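Local coordinates for Lpg2148(MvcA) (PDB 6K11), which is a Legionella effector that probably acts as a deamidase-type deubiquitinase, reversing the linkage of ubiquitin to the host enzyme UBE2N, at residues I126-P131 with F227-H232; T94-L99 with R326-I331; I122-D127 with F234-P239; P131-V136 with S193-F198. All blocks are in the same frame, centred on the assembly; numbering follows the deposited sequence.

Contact 1: residues I126-P131 with F227-H232; sequences IDREDP and FWIGSH
A classic beta bulge interrupts the antiparallel pairing of strands 120-129 and 228-238, where Ser231 and His232 both face Ile126. Ile126 O takes two backbone donors, Ser231 N at 2.6 Å and the longer His232 N at 3.2 Å, while Ile126 N gives a nearly straight bond to His232 O. Past the bulge the register has moved by one residue: Arg128 and Ile229 form a hydrogen-bonded pair in both directions, and Asp130 N closes the run on Phe227 O at 2.9 Å, arriving from above the carbonyl plane. On one face of the sheet Arg128 and Ile229 lie side by side. The Arg128 CG sits between backbone N and carbonyl carbon (chi1 61°), and the chain then runs out extended, which sets Ile229 CG2 over the centre of the guanidinium, 3.6 Å from Arg128 CZ. On the other face Glu129 crosses Trp228. Glu129 CB stands 3.6 Å from the centroid of the Trp228 six-membered ring, a CH-pi contact over the indole face, whereas Asp127 O lies at the indole edge. Arg326 of the next strand adds a cation-pi contact to Trp228. A second CH-pi contact sets Pro131 CB over the Phe227 ring, 4.1 Å from its centroid. The polar ends turn to outside partners: Asp127 OD2 is salt-bridged to Lys328 and Arg326, Asp130 OD1 meets Gln323, and Ser231 OG meets Tyr301. The whole is a classic bulge in an antiparallel pair whose strand 120-129 is flanked on its other side by strand 325-333, at the end of the sheet that leads to the MvcA insertion domain.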
# COMPACT_ATOMS: atom_id res chain seq x y z
N ILE A 126 -0.07 -1.11 -7.57
CA ILE A 126 1.09 -0.52 -8.22
C ILE A 126 2.31 -0.93 -7.41
O ILE A 126 2.36 -0.69 -6.21
CB ILE A 126 1.00 1.01 -8.31
CG1 ILE A 126 -0.38 1.46 -8.80
CG2 ILE A 126 2.14 1.57 -9.18
CD1 ILE A 126 -0.58 1.30 -10.26
N ASP A 127 3.29 -1.54 -8.08
CA ASP A 127 4.55 -1.94 -7.47
C ASP A 127 5.67 -1.07 -8.00
O ASP A 127 5.64 -0.63 -9.16
CB ASP A 127 4.89 -3.41 -7.78
CG ASP A 127 3.91 -4.38 -7.18
OD1 ASP A 127 3.35 -4.05 -6.11
OD2 ASP A 127 3.71 -5.47 -7.77
N ARG A 128 6.67 -0.83 -7.16
CA ARG A 128 7.90 -0.19 -7.62
C ARG A 128 9.05 -1.17 -7.52
O ARG A 128 9.06 -2.05 -6.65
CB ARG A 128 8.21 1.06 -6.80
CG ARG A 128 8.43 0.78 -5.34
CD ARG A 128 8.57 2.09 -4.59
NE ARG A 128 9.31 1.93 -3.36
CZ ARG A 128 8.75 1.65 -2.19
NH1 ARG A 128 7.43 1.50 -2.10
NH2 ARG A 128 9.52 1.53 -1.11
N GLU A 129 10.01 -1.03 -8.43
CA GLU A 129 11.17 -1.92 -8.48
C GLU A 129 12.28 -1.33 -7.63
O GLU A 129 12.77 -0.23 -7.91
CB GLU A 129 11.63 -2.14 -9.91
CG GLU A 129 12.54 -3.34 -10.08
CD GLU A 129 13.13 -3.42 -11.48
OE1 GLU A 129 13.33 -2.35 -12.09
OE2 GLU A 129 13.38 -4.54 -11.97
N ASP A 130 12.67 -2.05 -6.59
CA ASP A 130 13.53 -1.51 -5.53
C ASP A 130 14.63 -2.51 -5.19
O ASP A 130 14.66 -3.06 -4.08
CB ASP A 130 12.68 -1.18 -4.30
CG ASP A 130 13.44 -0.45 -3.22
OD1 ASP A 130 14.32 0.37 -3.57
OD2 ASP A 130 13.16 -0.70 -2.03
N PRO A 131 15.56 -2.76 -6.11
CA PRO A 131 16.67 -3.72 -5.82
C PRO A 131 17.64 -3.14 -4.80
O PRO A 131 17.65 -1.91 -4.58
CB PRO A 131 17.34 -3.91 -7.18
CG PRO A 131 17.06 -2.62 -7.92
CD PRO A 131 15.69 -2.17 -7.46
N PHE A 227 12.28 -8.11 -6.40
CA PHE A 227 12.67 -6.75 -6.03
C PHE A 227 11.49 -5.78 -6.01
O PHE A 227 11.67 -4.61 -5.65
CB PHE A 227 13.71 -6.21 -7.01
CG PHE A 227 14.96 -7.03 -7.08
CD1 PHE A 227 15.52 -7.55 -5.92
CD2 PHE A 227 15.58 -7.26 -8.30
CE1 PHE A 227 16.69 -8.30 -5.99
CE2 PHE A 227 16.76 -8.01 -8.37
CZ PHE A 227 17.30 -8.53 -7.21
N TRP A 228 10.30 -6.23 -6.40
CA TRP A 228 9.15 -5.34 -6.47
C TRP A 228 8.49 -5.22 -5.09
O TRP A 228 8.41 -6.20 -4.34
CB TRP A 228 8.15 -5.84 -7.50
CG TRP A 228 8.68 -5.81 -8.91
CD1 TRP A 228 9.35 -6.81 -9.57
CD2 TRP A 228 8.58 -4.71 -9.84
NE1 TRP A 228 9.66 -6.41 -10.85
CE2 TRP A 228 9.20 -5.12 -11.04
CE3 TRP A 228 8.03 -3.43 -9.77
CZ2 TRP A 228 9.29 -4.29 -12.16
CZ3 TRP A 228 8.12 -2.60 -10.88
CH2 TRP A 228 8.74 -3.04 -12.06
N ILE A 229 8.04 -4.02 -4.75
CA ILE A 229 7.38 -3.77 -3.48
C ILE A 229 6.16 -2.88 -3.71
O ILE A 229 6.18 -2.00 -4.58
CB ILE A 229 8.35 -3.15 -2.45
CG1 ILE A 229 7.68 -2.94 -1.10
CG2 ILE A 229 8.94 -1.86 -2.97
CD1 ILE A 229 8.65 -2.44 -0.05
N GLY A 230 5.09 -3.12 -2.95
CA GLY A 230 3.85 -2.37 -3.08
C GLY A 230 4.04 -0.87 -2.94
O GLY A 230 4.66 -0.38 -1.99
N SER A 231 3.53 -0.12 -3.92
CA SER A 231 3.56 1.34 -3.88
C SER A 231 2.19 1.95 -3.61
O SER A 231 2.10 2.94 -2.89
CB SER A 231 4.11 1.88 -5.22
OG SER A 231 4.27 3.29 -5.20
N HIS A 232 1.13 1.36 -4.14
CA HIS A 232 -0.19 1.97 -4.02
C HIS A 232 -1.22 0.90 -4.36
O HIS A 232 -0.93 -0.08 -5.05
CB HIS A 232 -0.32 3.21 -4.93
CG HIS A 232 -1.58 4.00 -4.72
ND1 HIS A 232 -2.12 4.22 -3.48
CD2 HIS A 232 -2.39 4.63 -5.61
CE1 HIS A 232 -3.22 4.95 -3.60
NE2 HIS A 232 -3.40 5.22 -4.88

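Contact 2: residues T94-L99 with R326-I331; sequences TKYEAL and RVKFKI
Glu97 and Phe329 pair across the edge of the five-stranded antiparallel sheet, where the short outermost strand 97-98 lies against strand 325-333. Backbone bonds hold the two together. Glu97 and Phe329 exchange bonds in both directions, the one from Glu97 N to Phe329 O nearly straight (2.8 Å, 176°), and Leu99 N reaches Val327 O at 2.9 Å. Between them Ala98 and Lys328 form a non-hydrogen-bonded pair, with Lys328 CA 3.1 Å from Glu97 O. Apolar contacts gather on the side of Phe329. Glu97 CB lies over one face of this ring near its rim, and Leu99 CA comes to its edge; Leu99 CD1 approaches Phe329 CE2 at 4.1 Å. Helix 104-111 packs on Leu99 and Phe329 through Leu106 and Asn105. The aromatic and charged contacts centre on Tyr96, whose ring is clasped between two lysines. The Lys328 side chain crosses that of Tyr96 at about a right angle, bringing CE over one face of the ring, and its NZ continues to a salt bridge with Asp127. Over the opposite face comes Lys330, whose chain bends at chi3 (124°) and so lays CE 3.6 Å from the Tyr96 ring centroid, a CH-pi contact. The ammonium group follows as a cation-pi partner, with Lys330 NZ 4.2 Å from that centroid. This group also donates to backbone carbonyls, which hold it at the end of helix 85-93: one bond goes to Phe91 O, and the other joins Lys330 NZ to Thr94 O at 2.8 Å.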
# COMPACT_ATOMS: atom_id res chain seq x y z
N THR A 94 -7.55 -14.44 -5.50
CA THR A 94 -7.42 -14.45 -6.95
C THR A 94 -6.11 -13.78 -7.33
O THR A 94 -5.69 -12.81 -6.69
CB THR A 94 -8.60 -13.75 -7.62
OG1 THR A 94 -9.83 -14.38 -7.23
CG2 THR A 94 -8.49 -13.83 -9.14
N LYS A 95 -5.46 -14.30 -8.37
CA LYS A 95 -4.19 -13.73 -8.80
C LYS A 95 -4.39 -12.39 -9.50
O LYS A 95 -5.41 -12.14 -10.14
CB LYS A 95 -3.44 -14.70 -9.72
CG LYS A 95 -4.26 -15.22 -10.88
CD LYS A 95 -4.12 -14.38 -12.15
CE LYS A 95 -4.69 -15.15 -13.36
NZ LYS A 95 -5.26 -14.26 -14.38
N TYR A 96 -3.39 -11.53 -9.37
CA TYR A 96 -3.32 -10.31 -10.16
C TYR A 96 -2.77 -10.61 -11.56
O TYR A 96 -1.92 -11.49 -11.73
CB TYR A 96 -2.43 -9.27 -9.48
CG TYR A 96 -3.06 -8.53 -8.31
CD1 TYR A 96 -3.90 -7.44 -8.52
CD2 TYR A 96 -2.79 -8.91 -6.99
CE1 TYR A 96 -4.47 -6.74 -7.45
CE2 TYR A 96 -3.35 -8.22 -5.91
CZ TYR A 96 -4.19 -7.13 -6.15
OH TYR A 96 -4.76 -6.44 -5.11
N GLU A 97 -3.27 -9.88 -12.55
CA GLU A 97 -2.72 -9.90 -13.90
C GLU A 97 -1.96 -8.61 -14.20
O GLU A 97 -2.41 -7.51 -13.86
CB GLU A 97 -3.82 -10.12 -14.94
CG GLU A 97 -4.16 -11.58 -15.10
CD GLU A 97 -5.33 -11.78 -16.03
OE1 GLU A 97 -6.45 -11.92 -15.46
OE2 GLU A 97 -5.16 -11.82 -17.27
N ALA A 98 -0.80 -8.74 -14.82
CA ALA A 98 -0.09 -7.55 -15.26
C ALA A 98 -0.88 -6.84 -16.35
O ALA A 98 -1.44 -7.48 -17.25
CB ALA A 98 1.32 -7.92 -15.75
N LEU A 99 -0.97 -5.51 -16.24
CA LEU A 99 -1.55 -4.72 -17.31
C LEU A 99 -0.65 -4.80 -18.54
O LEU A 99 0.56 -4.59 -18.45
CB LEU A 99 -1.73 -3.26 -16.87
CG LEU A 99 -2.49 -2.32 -17.82
CD1 LEU A 99 -3.94 -2.76 -17.98
CD2 LEU A 99 -2.41 -0.86 -17.35
N ARG A 326 5.05 -0.87 -12.07
CA ARG A 326 4.23 -1.77 -12.86
C ARG A 326 2.83 -1.80 -12.26
O ARG A 326 2.65 -1.60 -11.06
CB ARG A 326 4.80 -3.19 -12.90
CG ARG A 326 4.82 -3.90 -11.58
CD ARG A 326 5.16 -5.36 -11.78
NE ARG A 326 5.09 -6.09 -10.52
CZ ARG A 326 5.76 -7.21 -10.27
NH1 ARG A 326 6.55 -7.74 -11.19
NH2 ARG A 326 5.63 -7.80 -9.09
N VAL A 327 1.85 -2.05 -13.12
CA VAL A 327 0.44 -2.02 -12.76
C VAL A 327 -0.12 -3.42 -12.96
O VAL A 327 0.07 -4.02 -14.02
CB VAL A 327 -0.34 -1.00 -13.61
CG1 VAL A 327 -1.78 -0.87 -13.11
CG2 VAL A 327 0.37 0.36 -13.62
N LYS A 328 -0.81 -3.93 -11.94
CA LYS A 328 -1.51 -5.20 -12.04
C LYS A 328 -2.92 -5.02 -11.50
O LYS A 328 -3.19 -4.10 -10.72
CB LYS A 328 -0.79 -6.33 -11.28
CG LYS A 328 -0.38 -5.99 -9.86
CD LYS A 328 0.67 -6.97 -9.28
CE LYS A 328 0.74 -6.81 -7.76
NZ LYS A 328 1.94 -7.37 -7.11
N PHE A 329 -3.83 -5.90 -11.93
CA PHE A 329 -5.24 -5.72 -11.66
C PHE A 329 -5.92 -7.08 -11.55
O PHE A 329 -5.43 -8.09 -12.05
CB PHE A 329 -5.93 -4.90 -12.75
CG PHE A 329 -6.05 -5.64 -14.05
CD1 PHE A 329 -7.17 -6.41 -14.33
CD2 PHE A 329 -5.03 -5.59 -14.99
CE1 PHE A 329 -7.28 -7.12 -15.51
CE2 PHE A 329 -5.13 -6.29 -16.18
CZ PHE A 329 -6.26 -7.06 -16.44
N LYS A 330 -7.08 -7.06 -10.90
CA LYS A 330 -7.97 -8.20 -10.86
C LYS A 330 -9.39 -7.65 -10.84
O LYS A 330 -9.63 -6.54 -10.35
CB LYS A 330 -7.69 -9.09 -9.65
CG LYS A 330 -7.88 -8.40 -8.32
CD LYS A 330 -7.88 -9.43 -7.20
CE LYS A 330 -6.86 -9.15 -6.15
NZ LYS A 330 -6.45 -10.39 -5.42
N ILE A 331 -10.33 -8.42 -11.39
CA ILE A 331 -11.65 -7.89 -11.67
C ILE A 331 -12.71 -8.92 -11.29
O ILE A 331 -12.49 -10.13 -11.40
CB ILE A 331 -11.76 -7.45 -13.15
CG1 ILE A 331 -13.12 -6.82 -13.44
CG2 ILE A 331 -11.45 -8.62 -14.08
CD1 ILE A 331 -13.22 -6.14 -14.79

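Contact 3: residues I122-D127 with F234-P239; sequences IRFEID and FTIYIP
Ile122 and Phe124 face Ile236 and Phe234 as hydrogen-bonded pairs at the heart of the antiparallel sheet, in strands 120-129 and 228-238. All four bonding N-H groups find a carbonyl across the gap. Ile122 N donates to Ile236 O at 2.8 Å, nearly straight at 177°, and Ile236 N returns a bond to Ile122 O that lies in the carbonyl plane. Phe124 N reaches Phe234 O at 2.8 Å; the answering bond from Phe234 N to Phe124 O is longer, 3.2 Å, with the donor tilted from the Phe124 carbonyl plane. Arg123, between the two pairs, turns its backbone to Lys330 of the strand on its other flank, and its guanidinium NH1 bonds Asn76 OD1. On the face with Ile122 and Ile236 the Phe234 and Phe124 rings are nearly parallel, planes 11° apart, but slid until they barely overlap. Phe234 CG lies between backbone N and carbonyl carbon (chi1 63°), turning the ring toward Phe124, whose CD1 comes 3.3 Å from Phe234 CE2. Phe124 CB, rather than its ring, sits over the Phe234 face, 3.7 Å from the centroid. Tyr281 of helix 278-288 packs on Phe234 and Ile236. Farther along, the methyls Ile122 CD1 and Ile238 CD1 touch at 3.6 Å.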
# COMPACT_ATOMS: atom_id res chain seq x y z
N ILE A 122 -12.88 -3.43 -10.05
CA ILE A 122 -11.49 -3.70 -10.40
C ILE A 122 -10.62 -3.24 -9.23
O ILE A 122 -10.80 -2.13 -8.72
CB ILE A 122 -11.07 -2.99 -11.69
CG1 ILE A 122 -12.14 -3.15 -12.78
CG2 ILE A 122 -9.70 -3.49 -12.15
CD1 ILE A 122 -11.94 -2.20 -13.94
N ARG A 123 -9.71 -4.10 -8.80
CA ARG A 123 -8.74 -3.73 -7.78
C ARG A 123 -7.37 -3.66 -8.44
O ARG A 123 -6.99 -4.58 -9.18
CB ARG A 123 -8.73 -4.73 -6.62
CG ARG A 123 -7.73 -4.36 -5.54
CD ARG A 123 -7.88 -5.15 -4.24
NE ARG A 123 -6.88 -4.74 -3.24
CZ ARG A 123 -7.05 -4.84 -1.92
NH1 ARG A 123 -8.18 -5.32 -1.42
NH2 ARG A 123 -6.10 -4.43 -1.10
N PHE A 124 -6.64 -2.57 -8.20
CA PHE A 124 -5.33 -2.35 -8.79
C PHE A 124 -4.26 -2.35 -7.71
O PHE A 124 -4.49 -1.90 -6.59
CB PHE A 124 -5.23 -1.01 -9.52
CG PHE A 124 -6.09 -0.91 -10.73
CD1 PHE A 124 -7.41 -0.50 -10.64
CD2 PHE A 124 -5.56 -1.21 -11.98
CE1 PHE A 124 -8.20 -0.39 -11.77
CE2 PHE A 124 -6.35 -1.10 -13.12
CZ PHE A 124 -7.67 -0.69 -13.01
N GLU A 125 -3.07 -2.80 -8.10
CA GLU A 125 -1.88 -2.70 -7.26
C GLU A 125 -0.74 -2.13 -8.09
O GLU A 125 -0.50 -2.59 -9.21
CB GLU A 125 -1.51 -4.07 -6.68
CG GLU A 125 -0.34 -4.03 -5.70
CD GLU A 125 -0.75 -3.58 -4.30
OE1 GLU A 125 -1.97 -3.64 -3.97
OE2 GLU A 125 0.16 -3.17 -3.53
N ILE A 126 -0.07 -1.11 -7.57
CA ILE A 126 1.09 -0.52 -8.22
C ILE A 126 2.31 -0.93 -7.41
O ILE A 126 2.36 -0.69 -6.21
CB ILE A 126 1.00 1.01 -8.31
CG1 ILE A 126 -0.38 1.46 -8.80
CG2 ILE A 126 2.14 1.57 -9.18
CD1 ILE A 126 -0.58 1.30 -10.26
N ASP A 127 3.29 -1.54 -8.08
CA ASP A 127 4.55 -1.94 -7.47
C ASP A 127 5.67 -1.07 -8.00
O ASP A 127 5.64 -0.63 -9.16
CB ASP A 127 4.89 -3.41 -7.78
CG ASP A 127 3.91 -4.38 -7.18
OD1 ASP A 127 3.35 -4.05 -6.11
OD2 ASP A 127 3.71 -5.47 -7.77
N PHE A 234 -5.67 0.71 -5.15
CA PHE A 234 -6.92 1.43 -5.33
C PHE A 234 -7.90 0.53 -6.04
O PHE A 234 -7.55 -0.55 -6.53
CB PHE A 234 -6.74 2.77 -6.09
CG PHE A 234 -6.24 2.64 -7.52
CD1 PHE A 234 -4.88 2.48 -7.79
CD2 PHE A 234 -7.13 2.75 -8.59
CE1 PHE A 234 -4.42 2.39 -9.10
CE2 PHE A 234 -6.67 2.67 -9.90
CZ PHE A 234 -5.30 2.48 -10.15
N THR A 235 -9.15 0.98 -6.09
CA THR A 235 -10.19 0.24 -6.78
C THR A 235 -10.89 1.18 -7.75
O THR A 235 -10.83 2.41 -7.64
CB THR A 235 -11.20 -0.37 -5.79
OG1 THR A 235 -11.70 0.65 -4.90
CG2 THR A 235 -10.54 -1.47 -4.96
N ILE A 236 -11.55 0.57 -8.73
CA ILE A 236 -12.40 1.28 -9.67
C ILE A 236 -13.70 0.50 -9.75
O ILE A 236 -13.68 -0.73 -9.86
CB ILE A 236 -11.74 1.43 -11.05
CG1 ILE A 236 -10.65 2.51 -11.02
CG2 ILE A 236 -12.81 1.79 -12.11
CD1 ILE A 236 -9.96 2.70 -12.35
N TYR A 237 -14.82 1.22 -9.69
CA TYR A 237 -16.14 0.61 -9.75
C TYR A 237 -16.84 1.11 -11.00
O TYR A 237 -16.89 2.32 -11.25
CB TYR A 237 -16.94 0.93 -8.49
CG TYR A 237 -18.37 0.41 -8.48
CD1 TYR A 237 -18.65 -0.95 -8.66
CD2 TYR A 237 -19.43 1.29 -8.29
CE1 TYR A 237 -19.96 -1.42 -8.64
CE2 TYR A 237 -20.75 0.82 -8.27
CZ TYR A 237 -21.00 -0.53 -8.45
OH TYR A 237 -22.31 -0.99 -8.44
N ILE A 238 -17.36 0.19 -11.80
CA ILE A 238 -18.05 0.52 -13.04
C ILE A 238 -19.48 -0.01 -12.94
O ILE A 238 -19.73 -1.19 -13.20
CB ILE A 238 -17.33 -0.05 -14.27
CG1 ILE A 238 -15.87 0.40 -14.28
CG2 ILE A 238 -18.03 0.41 -15.55
CD1 ILE A 238 -14.94 -0.50 -15.09
N PRO A 239 -20.43 0.82 -12.53
CA PRO A 239 -21.81 0.36 -12.37
C PRO A 239 -22.52 0.23 -13.71
O PRO A 239 -22.16 0.87 -14.71
CB PRO A 239 -22.45 1.46 -11.51
CG PRO A 239 -21.66 2.70 -11.83
CD PRO A 239 -20.25 2.23 -12.10

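Contact 4: residues P131-V136 with S193-F198; sequences PPIVLV and SLCDPF
Leu194 packs against Pro132, Ile133, Val134 and Leu135 in a small, partly buried edge contact, where strand 192-193 ends beside the start of strand 134-137. Its CG is anti to the carbonyl carbon (chi1 -53°), which puts CG against the backbone of Ile133 and Val134, with the methyls reaching past it. Leu194 CD2 meets Leu135 CB at 3.7 Å, and Leu194 CD1 lies 3.6 Å from Val134 O, with the Pro132 ring a little farther off. Helix 206-220 approaches the same cluster, through Val215 on Leu194, Ile214 on Leu135 and Phe218 on Pro132. A single direct hydrogen bond joins the two segments: Leu194 N donates to Ile133 O at 3.0 Å. It is straight at the hydrogen (170°), yet the donor stands well above the carbonyl plane. Both segments belong to the MvcA insertion domain, whose mixed five-stranded sheet has strand 192-193 at one outer edge, antiparallel to strand 134-137; Val134 and Ser193 are a non-hydrogen-bonded pair there. A water bridges the same edge, donating to Ile133 O at 2.7 Å and lying 2.5 Å from Ser193 OG. Ser193 OG also accepts from Cys195 N, two residues on, at 3.2 Å, forming an ST turn where the strand ends, just ahead of helix 197-201. Within this turn the thiol comes back to the first segment, and Cys195 SG rests on Ile133 CG2, 3.9 Å away.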
# COMPACT_ATOMS: atom_id res chain seq x y z
N PRO A 131 15.56 -2.76 -6.11
CA PRO A 131 16.67 -3.72 -5.82
C PRO A 131 17.64 -3.14 -4.80
O PRO A 131 17.65 -1.91 -4.58
CB PRO A 131 17.34 -3.91 -7.18
CG PRO A 131 17.06 -2.62 -7.92
CD PRO A 131 15.69 -2.17 -7.46
N PRO A 132 18.46 -3.97 -4.15
CA PRO A 132 19.47 -3.43 -3.23
C PRO A 132 20.47 -2.58 -3.97
O PRO A 132 20.74 -2.79 -5.16
CB PRO A 132 20.13 -4.69 -2.64
CG PRO A 132 19.95 -5.73 -3.71
CD PRO A 132 18.59 -5.44 -4.31
N ILE A 133 21.03 -1.59 -3.28
CA ILE A 133 21.98 -0.68 -3.89
C ILE A 133 23.28 -0.58 -3.12
O ILE A 133 24.20 0.12 -3.57
CB ILE A 133 21.39 0.74 -4.08
CG1 ILE A 133 20.94 1.32 -2.75
CG2 ILE A 133 20.25 0.73 -5.11
CD1 ILE A 133 20.91 2.87 -2.72
N VAL A 134 23.40 -1.23 -1.96
CA VAL A 134 24.66 -1.19 -1.24
C VAL A 134 25.07 -2.60 -0.81
O VAL A 134 24.25 -3.50 -0.61
CB VAL A 134 24.66 -0.25 -0.01
CG1 VAL A 134 24.33 1.21 -0.41
CG2 VAL A 134 23.74 -0.75 1.08
N LEU A 135 26.38 -2.76 -0.66
CA LEU A 135 27.02 -3.91 -0.06
C LEU A 135 27.54 -3.50 1.31
O LEU A 135 28.09 -2.40 1.46
CB LEU A 135 28.17 -4.41 -0.94
CG LEU A 135 29.26 -5.26 -0.28
CD1 LEU A 135 28.69 -6.62 0.10
CD2 LEU A 135 30.46 -5.41 -1.21
N VAL A 136 27.35 -4.35 2.32
CA VAL A 136 27.83 -4.08 3.67
C VAL A 136 28.80 -5.18 4.07
O VAL A 136 28.43 -6.36 4.10
CB VAL A 136 26.68 -3.99 4.70
CG1 VAL A 136 27.25 -3.81 6.11
CG2 VAL A 136 25.70 -2.85 4.34
N SER A 193 28.75 0.97 -2.84
CA SER A 193 27.68 1.01 -3.82
C SER A 193 27.78 -0.18 -4.77
O SER A 193 28.87 -0.60 -5.15
CB SER A 193 27.74 2.32 -4.62
OG SER A 193 26.66 2.39 -5.54
N LEU A 194 26.62 -0.72 -5.15
CA LEU A 194 26.54 -1.77 -6.15
C LEU A 194 26.25 -1.21 -7.54
O LEU A 194 26.10 -2.00 -8.49
CB LEU A 194 25.44 -2.78 -5.77
CG LEU A 194 25.46 -3.44 -4.39
CD1 LEU A 194 24.15 -4.21 -4.17
CD2 LEU A 194 26.65 -4.38 -4.26
N CYS A 195 26.17 0.11 -7.69
CA CYS A 195 25.70 0.75 -8.91
C CYS A 195 26.73 1.64 -9.59
O CYS A 195 26.46 2.12 -10.70
CB CYS A 195 24.46 1.60 -8.64
SG CYS A 195 23.36 0.90 -7.43
N ASP A 196 27.88 1.89 -8.95
CA ASP A 196 28.94 2.74 -9.47
C ASP A 196 29.36 2.27 -10.86
O ASP A 196 29.92 1.18 -11.01
CB ASP A 196 30.14 2.73 -8.53
CG ASP A 196 30.99 3.98 -8.66
OD1 ASP A 196 31.23 4.40 -9.81
OD2 ASP A 196 31.42 4.52 -7.62
N PRO A 197 29.09 3.07 -11.91
CA PRO A 197 29.45 2.63 -13.27
C PRO A 197 30.94 2.67 -13.54
O PRO A 197 31.42 1.93 -14.41
CB PRO A 197 28.70 3.63 -14.17
CG PRO A 197 27.75 4.38 -13.23
CD PRO A 197 28.43 4.38 -11.91
N PHE A 198 31.70 3.49 -12.81
CA PHE A 198 33.16 3.43 -12.92
C PHE A 198 33.70 2.14 -12.32
O PHE A 198 34.56 1.48 -12.92
CB PHE A 198 33.78 4.65 -12.24
CG PHE A 198 33.81 5.88 -13.11
CD1 PHE A 198 33.67 5.78 -14.49
CD2 PHE A 198 33.97 7.14 -12.55
CE1 PHE A 198 33.70 6.90 -15.30
CE2 PHE A 198 33.99 8.27 -13.35
CZ PHE A 198 33.85 8.15 -14.72
O HOH W 1 24.58 2.73 -4.23

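Contacts 1, 2 and 3 belong to one antiparallel sheet. Contacts 1 and 3 use the same two strands and share Ile126 and Asp127, their centres about 17 Å apart, with the bulge of contact 1 next to the regular pairing of contact 3. Contact 2 lies one strand over: its strand 325-333 is the other neighbour of 120-129, and its centre is about 9 Å from that of contact 3; Asp127 OD2 ties the strands together through Lys328 NZ at 2.7 Å and Arg326 NE at 3.1 Å. Contact 4 stands apart in the insertion domain, its centre about 31 Å from that of contact 2. Contact 1 leads to it, through shared Pro131 and through Phe227 packed on Pro132.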